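Local atomic coordinates of uncharacterized protein (Parabacteroides merdae, PDB entry 4MXN), a protein that is of uncharacterised function but is a putative glycoside hydrolase of family 28, probably acting on polysaccharide chains. Residues A44-S49 / E69-V74; V60-T65 / G81-A86; G117-R122 / V164-A169. All coordinates share one frame; numbering follows the deposited sequence.

Contact 1: A44-S49 / E69-V74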
loop_
_atom_site.group_PDB
_atom_site.type_symbol
_atom_site.label_atom_id
_atom_site.label_comp_id
_atom_site.label_asym_id
_atom_site.label_seq_id
_atom_site.Cartn_x
_atom_site.Cartn_y
_atom_site.Cartn_z
ATOM N N ALA A 44 -2.090 -16.528 -5.382
ATOM C CA ALA A 44 -3.387 -16.564 -4.697
ATOM C C ALA A 44 -4.303 -15.451 -5.248
ATOM O O ALA A 44 -5.452 -15.721 -5.592
ATOM C CB ALA A 44 -3.196 -16.410 -3.196
ATOM N N VAL A 45 -3.747 -14.215 -5.408
ATOM C CA VAL A 45 -4.494 -13.056 -5.925
ATOM C C VAL A 45 -4.993 -13.377 -7.337
ATOM O O VAL A 45 -6.170 -13.169 -7.606
ATOM C CB VAL A 45 -3.660 -11.742 -5.868
ATOM C CG1 VAL A 45 -4.301 -10.633 -6.714
ATOM C CG2 VAL A 45 -3.494 -11.279 -4.426
ATOM N N ASP A 46 -4.095 -13.907 -8.220
ATOM C CA ASP A 46 -4.392 -14.260 -9.614
ATOM C C ASP A 46 -5.469 -15.351 -9.689
ATOM O O ASP A 46 -6.404 -15.238 -10.492
ATOM C CB ASP A 46 -3.118 -14.713 -10.353
ATOM C CG ASP A 46 -2.056 -13.640 -10.540
ATOM O OD1 ASP A 46 -2.349 -12.455 -10.270
ATOM O OD2 ASP A 46 -0.919 -13.993 -10.925
ATOM N N TYR A 47 -5.333 -16.405 -8.864
ATOM C CA TYR A 47 -6.300 -17.504 -8.812
ATOM C C TYR A 47 -7.685 -16.982 -8.403
ATOM O O TYR A 47 -8.673 -17.291 -9.074
ATOM C CB TYR A 47 -5.825 -18.591 -7.827
ATOM C CG TYR A 47 -6.803 -19.735 -7.651
ATOM C CD1 TYR A 47 -6.804 -20.821 -8.523
ATOM C CD2 TYR A 47 -7.712 -19.745 -6.595
ATOM C CE1 TYR A 47 -7.702 -21.875 -8.364
ATOM C CE2 TYR A 47 -8.611 -20.794 -6.425
ATOM C CZ TYR A 47 -8.612 -21.852 -7.318
ATOM O OH TYR A 47 -9.505 -22.883 -7.148
ATOM N N ILE A 48 -7.750 -16.181 -7.308
ATOM C CA ILE A 48 -9.007 -15.624 -6.773
ATOM C C ILE A 48 -9.689 -14.747 -7.849
ATOM O O ILE A 48 -10.889 -14.924 -8.092
ATOM C CB ILE A 48 -8.795 -14.878 -5.415
ATOM C CG1 ILE A 48 -8.260 -15.854 -4.339
ATOM C CG2 ILE A 48 -10.108 -14.212 -4.933
ATOM C CD1 ILE A 48 -7.630 -15.185 -3.097
ATOM N N SER A 49 -8.916 -13.893 -8.553
ATOM C CA SER A 49 -9.458 -13.069 -9.643
ATOM C C SER A 49 -10.018 -13.956 -10.784
ATOM O O SER A 49 -11.098 -13.671 -11.284
ATOM C CB SER A 49 -8.401 -12.110 -10.182
ATOM O OG SER A 49 -9.005 -11.108 -10.982
ATOM N N GLU A 69 0.791 -7.424 -6.859
ATOM C CA GLU A 69 -0.093 -6.775 -7.802
ATOM C C GLU A 69 -1.532 -7.233 -7.543
ATOM O O GLU A 69 -1.882 -8.393 -7.790
ATOM C CB GLU A 69 0.331 -7.052 -9.240
ATOM C CG GLU A 69 -0.562 -6.334 -10.238
ATOM C CD GLU A 69 -0.231 -6.456 -11.710
ATOM O OE1 GLU A 69 0.538 -7.363 -12.097
ATOM O OE2 GLU A 69 -0.802 -5.669 -12.494
ATOM N N LEU A 70 -2.358 -6.321 -7.022
ATOM C CA LEU A 70 -3.770 -6.593 -6.754
ATOM C C LEU A 70 -4.511 -6.687 -8.101
ATOM O O LEU A 70 -4.166 -5.969 -9.043
ATOM C CB LEU A 70 -4.335 -5.468 -5.845
ATOM C CG LEU A 70 -5.656 -5.656 -5.115
ATOM C CD1 LEU A 70 -5.834 -7.086 -4.549
ATOM C CD2 LEU A 70 -5.782 -4.614 -3.999
ATOM N N LYS A 71 -5.444 -7.632 -8.224
ATOM C CA LYS A 71 -6.178 -7.828 -9.485
ATOM C C LYS A 71 -7.653 -7.553 -9.287
ATOM O O LYS A 71 -8.125 -7.608 -8.162
ATOM C CB LYS A 71 -5.968 -9.246 -10.048
ATOM C CG LYS A 71 -4.500 -9.583 -10.392
ATOM C CD LYS A 71 -3.986 -8.843 -11.637
ATOM C CE LYS A 71 -2.553 -9.178 -11.965
ATOM N NZ LYS A 71 -2.391 -10.573 -12.454
ATOM N N SER A 72 -8.386 -7.287 -10.385
ATOM C CA SER A 72 -9.814 -6.981 -10.355
ATOM C C SER A 72 -10.621 -8.003 -9.569
ATOM O O SER A 72 -10.400 -9.210 -9.697
ATOM C CB SER A 72 -10.377 -6.868 -11.769
ATOM O OG SER A 72 -9.814 -5.749 -12.435
ATOM N N ASN A 73 -11.535 -7.492 -8.726
ATOM C CA ASN A 73 -12.503 -8.227 -7.903
ATOM C C ASN A 73 -11.852 -8.940 -6.715
ATOM O O ASN A 73 -12.503 -9.766 -6.073
ATOM C CB ASN A 73 -13.339 -9.202 -8.748
ATOM C CG ASN A 73 -14.009 -8.508 -9.893
ATOM O OD1 ASN A 73 -14.667 -7.484 -9.714
ATOM N ND2 ASN A 73 -13.789 -8.994 -11.094
ATOM N N VAL A 74 -10.619 -8.545 -6.361
ATOM C CA VAL A 74 -9.902 -9.119 -5.226
ATOM C C VAL A 74 -9.729 -8.064 -4.149
ATOM O O VAL A 74 -9.392 -6.927 -4.448
ATOM C CB VAL A 74 -8.527 -9.731 -5.626
ATOM C CG1 VAL A 74 -7.800 -10.341 -4.420
ATOM C CG2 VAL A 74 -8.685 -10.771 -6.738
HETATM O O HOH W 1 -12.503 -11.488 -12.032
#
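V45 lays its CG1 methyl over the backbone of the loop at E69-K71, meeting E69 O and, 3.5 Å away, K71 N. With chi1 166° this branch stands anti to V45's own backbone N and also meets the CG methylene of K71. V45 CG1 lies 4.2 Å from V74 CG1 as well. The K71 N-H is buried under the V45 methyl and finds no partner in the model. V74 comes up from the far end of the loop: its CG2 rests against V45 O and S49 N, touching the helix backbone itself, and lies 4.1 Å from I48 CG2, the two side chains crossing at about a right angle.

Polar pairs fringe this apolar patch. The K71 chain bends at chi2 and again at chi4 (70°), which brings NZ to 2.9 Å from D46 OD1 in a salt bridge. The ammonium approaches from above the carboxylate plane, 55° out of it, and the same OD1 accepts from Q42 NE2, one turn back along the helix. Farther along the helix, the S49 hydroxyl donates to S72 O, OG to O 2.7 Å, in the carbonyl plane. That carbonyl belongs to a type II beta turn running from K71 to V74, and S72 OG accepts from K109 N. A water bonded to S49 O, 2.7 Å away, accepts from N73 ND2. L56 of strand 54-58 also packs on V45 and I48.

Helix 38-50 is thus fixed to the connection between strands 61-69 and 74-78 by valine and isoleucine contacts, one serine bond to a turn carbonyl and one partly exposed ion pair. K71 probably offsets the charge of D46, and the Q42 amide adds a second, neutral donor that helps to fix OD1.

Contact 2: V60-T65 / G81-A86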
loop_
_atom_site.group_PDB
_atom_site.type_symbol
_atom_site.label_atom_id
_atom_site.label_comp_id
_atom_site.label_asym_id
_atom_site.label_seq_id
_atom_site.Cartn_x
_atom_site.Cartn_y
_atom_site.Cartn_z
ATOM N N VAL A 60 -3.195 -13.986 11.109
ATOM C CA VAL A 60 -2.325 -13.638 12.242
ATOM C C VAL A 60 -0.868 -13.971 11.874
ATOM O O VAL A 60 -0.638 -14.818 11.004
ATOM C CB VAL A 60 -2.797 -14.336 13.565
ATOM C CG1 VAL A 60 -2.355 -15.801 13.643
ATOM C CG2 VAL A 60 -2.359 -13.553 14.805
ATOM N N GLY A 61 0.091 -13.332 12.537
ATOM C CA GLY A 61 1.508 -13.561 12.272
ATOM C C GLY A 61 2.123 -12.517 11.358
ATOM O O GLY A 61 1.459 -11.544 10.973
ATOM N N ARG A 62 3.403 -12.721 10.996
ATOM C CA ARG A 62 4.170 -11.798 10.153
ATOM C C ARG A 62 4.387 -12.391 8.771
ATOM O O ARG A 62 4.887 -13.504 8.668
ATOM C CB ARG A 62 5.534 -11.469 10.800
ATOM C CG ARG A 62 5.441 -10.747 12.149
ATOM C CD ARG A 62 6.813 -10.406 12.743
ATOM N NE ARG A 62 7.617 -9.510 11.897
ATOM C CZ ARG A 62 7.472 -8.188 11.844
ATOM N NH1 ARG A 62 6.539 -7.582 12.574
ATOM N NH2 ARG A 62 8.249 -7.460 11.051
ATOM N N TYR A 63 4.025 -11.662 7.715
ATOM C CA TYR A 63 4.139 -12.171 6.358
ATOM C C TYR A 63 5.114 -11.320 5.566
ATOM O O TYR A 63 4.803 -10.182 5.201
ATOM C CB TYR A 63 2.767 -12.212 5.672
ATOM C CG TYR A 63 1.742 -13.078 6.384
ATOM C CD1 TYR A 63 0.911 -12.543 7.371
ATOM C CD2 TYR A 63 1.543 -14.405 6.012
ATOM C CE1 TYR A 63 -0.058 -13.323 8.002
ATOM C CE2 TYR A 63 0.550 -15.182 6.610
ATOM C CZ TYR A 63 -0.239 -14.640 7.613
ATOM O OH TYR A 63 -1.207 -15.397 8.220
ATOM N N LEU A 64 6.304 -11.859 5.314
ATOM C CA LEU A 64 7.338 -11.173 4.554
ATOM C C LEU A 64 6.948 -11.158 3.085
ATOM O O LEU A 64 6.504 -12.180 2.571
ATOM C CB LEU A 64 8.690 -11.880 4.744
ATOM C CG LEU A 64 9.942 -11.134 4.263
ATOM C CD1 LEU A 64 10.264 -9.924 5.146
ATOM C CD2 LEU A 64 11.156 -12.088 4.265
ATOM N N THR A 65 7.116 -10.005 2.413
ATOM C CA THR A 65 6.740 -9.921 0.997
ATOM C C THR A 65 7.465 -8.800 0.262
ATOM O O THR A 65 7.886 -7.801 0.857
ATOM C CB THR A 65 5.192 -9.712 0.843
ATOM O OG1 THR A 65 4.830 -9.865 -0.531
ATOM C CG2 THR A 65 4.718 -8.340 1.330
ATOM N N GLY A 81 -3.617 -8.219 14.315
ATOM C CA GLY A 81 -2.602 -9.180 14.740
ATOM C C GLY A 81 -1.751 -9.692 13.591
ATOM O O GLY A 81 -0.748 -10.373 13.829
ATOM N N ALA A 82 -2.148 -9.398 12.329
ATOM C CA ALA A 82 -1.358 -9.789 11.151
ATOM C C ALA A 82 -0.549 -8.601 10.667
ATOM O O ALA A 82 -0.998 -7.454 10.761
ATOM C CB ALA A 82 -2.250 -10.313 10.023
ATOM N N VAL A 83 0.672 -8.861 10.197
ATOM C CA VAL A 83 1.515 -7.796 9.647
ATOM C C VAL A 83 2.013 -8.245 8.284
ATOM O O VAL A 83 2.565 -9.349 8.191
ATOM C CB VAL A 83 2.727 -7.409 10.557
ATOM C CG1 VAL A 83 3.462 -6.170 10.015
ATOM C CG2 VAL A 83 2.336 -7.228 12.028
ATOM N N LEU A 84 1.858 -7.390 7.251
ATOM C CA LEU A 84 2.442 -7.590 5.915
ATOM C C LEU A 84 3.762 -6.788 5.948
ATOM O O LEU A 84 3.720 -5.564 6.100
ATOM C CB LEU A 84 1.455 -7.114 4.831
ATOM C CG LEU A 84 1.704 -7.608 3.405
ATOM C CD1 LEU A 84 1.664 -9.159 3.317
ATOM C CD2 LEU A 84 0.706 -7.000 2.444
ATOM N N VAL A 85 4.919 -7.465 5.984
ATOM C CA VAL A 85 6.185 -6.747 6.167
ATOM C C VAL A 85 7.045 -6.742 4.886
ATOM O O VAL A 85 7.222 -7.751 4.227
ATOM C CB VAL A 85 6.978 -7.257 7.420
ATOM C CG1 VAL A 85 7.142 -8.775 7.449
ATOM C CG2 VAL A 85 8.329 -6.567 7.569
ATOM N N ALA A 86 7.559 -5.580 4.544
ATOM C CA ALA A 86 8.443 -5.412 3.401
ATOM C C ALA A 86 9.787 -6.108 3.619
ATOM O O ALA A 86 10.422 -5.944 4.667
ATOM C CB ALA A 86 8.687 -3.930 3.163
#
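T65 CG2 packs on L84, 3.7 Å from both its CG and CD1, beside the densely filled face that carries Y63, L84 and A82. With OG1 anti to the backbone N (chi1 -170°), the T65 methyl is wedged between N and carbonyl carbon. L84 CD1 also reaches Y63 CB, and the Y63 ring turns its edge to the A82 methyl, CE1 to CB 4.2 Å. F58 meets the same ring edge-to-face, V24 and I29 also touch it, and I41 of helix 38-50 touches T65.

Between the faces runs the backbone ladder. Y63 is gripped twice, its N donating to V83 O and its O accepting from V85 N, each at 2.8 Å; bonds V83 N to G61 O and T65 N to V85 O continue it.

On the other face buried V85 is the packed part, its CG1 3.5 Å from Y63 O and 4.0 Å from L64 CD1. The loose, solvent side lies at exposed R62 and at the V60/G81 end. R62 folds back at chi3 (61°), and its guanidinium meets the V85 and V83 methyls obliquely, NH2 to V85 CG2 3.6 Å. At G81 the ladder frays into a weak bond from G61 N to G81 O, 3.3 Å.

In-register parallel strands from successive turns, with one face buried inside the coil, are the hallmark of the right-handed parallel beta-helix of family 28 glycoside hydrolases.

Contact 3: G117-R122 / V164-A169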
loop_
_atom_site.group_PDB
_atom_site.type_symbol
_atom_site.label_atom_id
_atom_site.label_comp_id
_atom_site.label_asym_id
_atom_site.label_seq_id
_atom_site.Cartn_x
_atom_site.Cartn_y
_atom_site.Cartn_z
ATOM N N GLY A 117 -5.092 -5.028 10.598
ATOM C CA GLY A 117 -3.673 -5.359 10.616
ATOM C C GLY A 117 -2.799 -4.212 10.145
ATOM O O GLY A 117 -3.286 -3.100 9.921
ATOM N N ILE A 118 -1.502 -4.500 9.943
ATOM C CA ILE A 118 -0.485 -3.507 9.599
ATOM C C ILE A 118 0.233 -3.887 8.305
ATOM O O ILE A 118 0.459 -5.071 8.041
ATOM C CB ILE A 118 0.557 -3.403 10.792
ATOM C CG1 ILE A 118 -0.103 -2.921 12.106
ATOM C CG2 ILE A 118 1.818 -2.553 10.451
ATOM C CD1 ILE A 118 0.722 -3.235 13.436
ATOM N N ILE A 119 0.574 -2.871 7.506
ATOM C CA ILE A 119 1.482 -2.950 6.356
ATOM C C ILE A 119 2.719 -2.171 6.810
ATOM O O ILE A 119 2.619 -0.962 7.069
ATOM C CB ILE A 119 0.913 -2.465 5.004
ATOM C CG1 ILE A 119 -0.465 -3.087 4.719
ATOM C CG2 ILE A 119 1.920 -2.782 3.882
ATOM C CD1 ILE A 119 -1.190 -2.573 3.370
ATOM N N ASP A 120 3.853 -2.877 6.998
ATOM C CA ASP A 120 5.107 -2.331 7.540
ATOM C C ASP A 120 6.154 -2.177 6.440
ATOM O O ASP A 120 6.646 -3.180 5.892
ATOM C CB ASP A 120 5.636 -3.236 8.677
ATOM C CG ASP A 120 6.878 -2.731 9.428
ATOM O OD1 ASP A 120 7.507 -1.747 8.966
ATOM O OD2 ASP A 120 7.255 -3.362 10.435
ATOM N N GLY A 121 6.504 -0.919 6.168
ATOM C CA GLY A 121 7.429 -0.565 5.091
ATOM C C GLY A 121 8.901 -0.769 5.336
ATOM O O GLY A 121 9.680 -0.747 4.370
ATOM N N ARG A 122 9.320 -0.929 6.621
ATOM C CA ARG A 122 10.735 -1.104 7.009
ATOM C C ARG A 122 11.628 -0.113 6.253
ATOM O O ARG A 122 12.640 -0.490 5.666
ATOM C CB ARG A 122 11.186 -2.560 6.755
ATOM C CG ARG A 122 10.430 -3.564 7.635
ATOM C CD ARG A 122 11.280 -4.719 8.081
ATOM N NE ARG A 122 12.460 -4.330 8.857
ATOM C CZ ARG A 122 13.688 -4.782 8.617
ATOM N NH1 ARG A 122 13.911 -5.617 7.610
ATOM N NH2 ARG A 122 14.706 -4.397 9.379
ATOM N N VAL A 164 -6.818 -0.562 7.825
ATOM C CA VAL A 164 -5.394 -0.919 7.923
ATOM C C VAL A 164 -4.526 0.193 8.551
ATOM O O VAL A 164 -4.856 1.372 8.477
ATOM C CB VAL A 164 -4.781 -1.362 6.558
ATOM C CG1 VAL A 164 -5.347 -2.701 6.103
ATOM C CG2 VAL A 164 -4.958 -0.292 5.468
ATOM N N THR A 165 -3.429 -0.220 9.177
ATOM C CA THR A 165 -2.409 0.679 9.698
ATOM C C THR A 165 -1.277 0.622 8.679
ATOM O O THR A 165 -0.765 -0.457 8.388
ATOM C CB THR A 165 -2.005 0.326 11.144
ATOM O OG1 THR A 165 -3.088 0.676 12.029
ATOM C CG2 THR A 165 -0.741 1.064 11.584
ATOM N N LEU A 166 -0.931 1.778 8.103
ATOM C CA LEU A 166 0.143 1.912 7.115
ATOM C C LEU A 166 1.321 2.467 7.874
ATOM O O LEU A 166 1.265 3.593 8.376
ATOM C CB LEU A 166 -0.322 2.826 5.950
ATOM C CG LEU A 166 -1.540 2.294 5.173
ATOM C CD1 LEU A 166 -1.964 3.252 4.097
ATOM C CD2 LEU A 166 -1.251 0.906 4.589
ATOM N N GLN A 167 2.345 1.648 8.052
ATOM C CA GLN A 167 3.447 2.030 8.915
ATOM C C GLN A 167 4.797 2.067 8.231
ATOM O O GLN A 167 5.214 1.103 7.579
ATOM C CB GLN A 167 3.496 1.040 10.085
ATOM C CG GLN A 167 4.634 1.220 11.088
ATOM C CD GLN A 167 4.473 0.248 12.228
ATOM O OE1 GLN A 167 3.578 0.374 13.062
ATOM N NE2 GLN A 167 5.285 -0.779 12.240
ATOM N N ASP A 168 5.529 3.162 8.500
ATOM C CA ASP A 168 6.943 3.343 8.154
ATOM C C ASP A 168 7.217 3.077 6.676
ATOM O O ASP A 168 8.126 2.337 6.313
ATOM C CB ASP A 168 7.801 2.427 9.059
ATOM C CG ASP A 168 9.290 2.632 8.948
ATOM O OD1 ASP A 168 9.721 3.807 8.856
ATOM O OD2 ASP A 168 10.031 1.617 8.968
ATOM N N ALA A 169 6.439 3.736 5.832
ATOM C CA ALA A 169 6.539 3.672 4.393
ATOM C C ALA A 169 7.960 4.032 3.933
ATOM O O ALA A 169 8.534 4.998 4.443
ATOM C CB ALA A 169 5.531 4.638 3.775
HETATM O O HOH W 2 9.218 -0.697 10.351
#
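Q167 touches strand 118-120 at its root and at its tip. Its CB lies 3.7 Å from I119 O and touches the I118 CG2 methyl; CG, anti to the backbone N (chi1 177°), and CD carry the extended chain outward, so that it passes D120 at a slant; at the tip NE2 stands 3.7 Å from D120 OD2, too far for a hydrogen bond, with amide and carboxylate planes 74° apart. On this same face I118 and T165 run side by side, CG1 to CB 3.9 Å. The opposite, buried face pairs I119 with L166, methyl CD1 against methyl CD2 at 3.7 Å; I102 touches I119 and L150 touches L166.

Four backbone bonds, all nearly straight, knit the strands: T165 N to G117 O, I119 N to T165 O, Q167 N to I119 O, and G121 N to Q167 O at 2.8 Å. Where the strands end, a side chain at G121 would run into D168 O and A169 CA.

D120 OD1 accepts from R122 N, 3.1 Å, forming an Asx turn just before helix 123-136. An alanine at D120 would take away this acceptor and is likely to leave the R122 N-H without its mate and the turn into the helix less firmly fixed. The D168 carboxylate lies near that of D120, OD2 to OD1 4.2 Å, a like-charge approach; S123 OG and A193 N hold it through D168 OD1.

Parallel strands in register, one from each turn, with a helix following one of them, are typical of a flank of the parallel beta-helix.

How the contacts relate
Contacts 2 and 3 are two strand pairings of one ladder, joined by the pairing of 82-86 with 118-120, and their centres lie 9 Å apart. L84 makes the link, its N 2.8 Å from I118 O and its O 2.8 Å from D120 N, both probable hydrogen bonds, while V85 CG2 packs on R122 CD at 3.5 Å. Contact 1 stands apart, centred about 19 Å from contact 2 and 21 Å from contact 3. It is tied to contact 2 through the chain: 60-65 leads along its strand into 69-74, and the segments of the two contacts alternate. Contact 1 sets helix 38-50 against the connection after strand 61-69, while contacts 2 and 3 pair strands of successive turns.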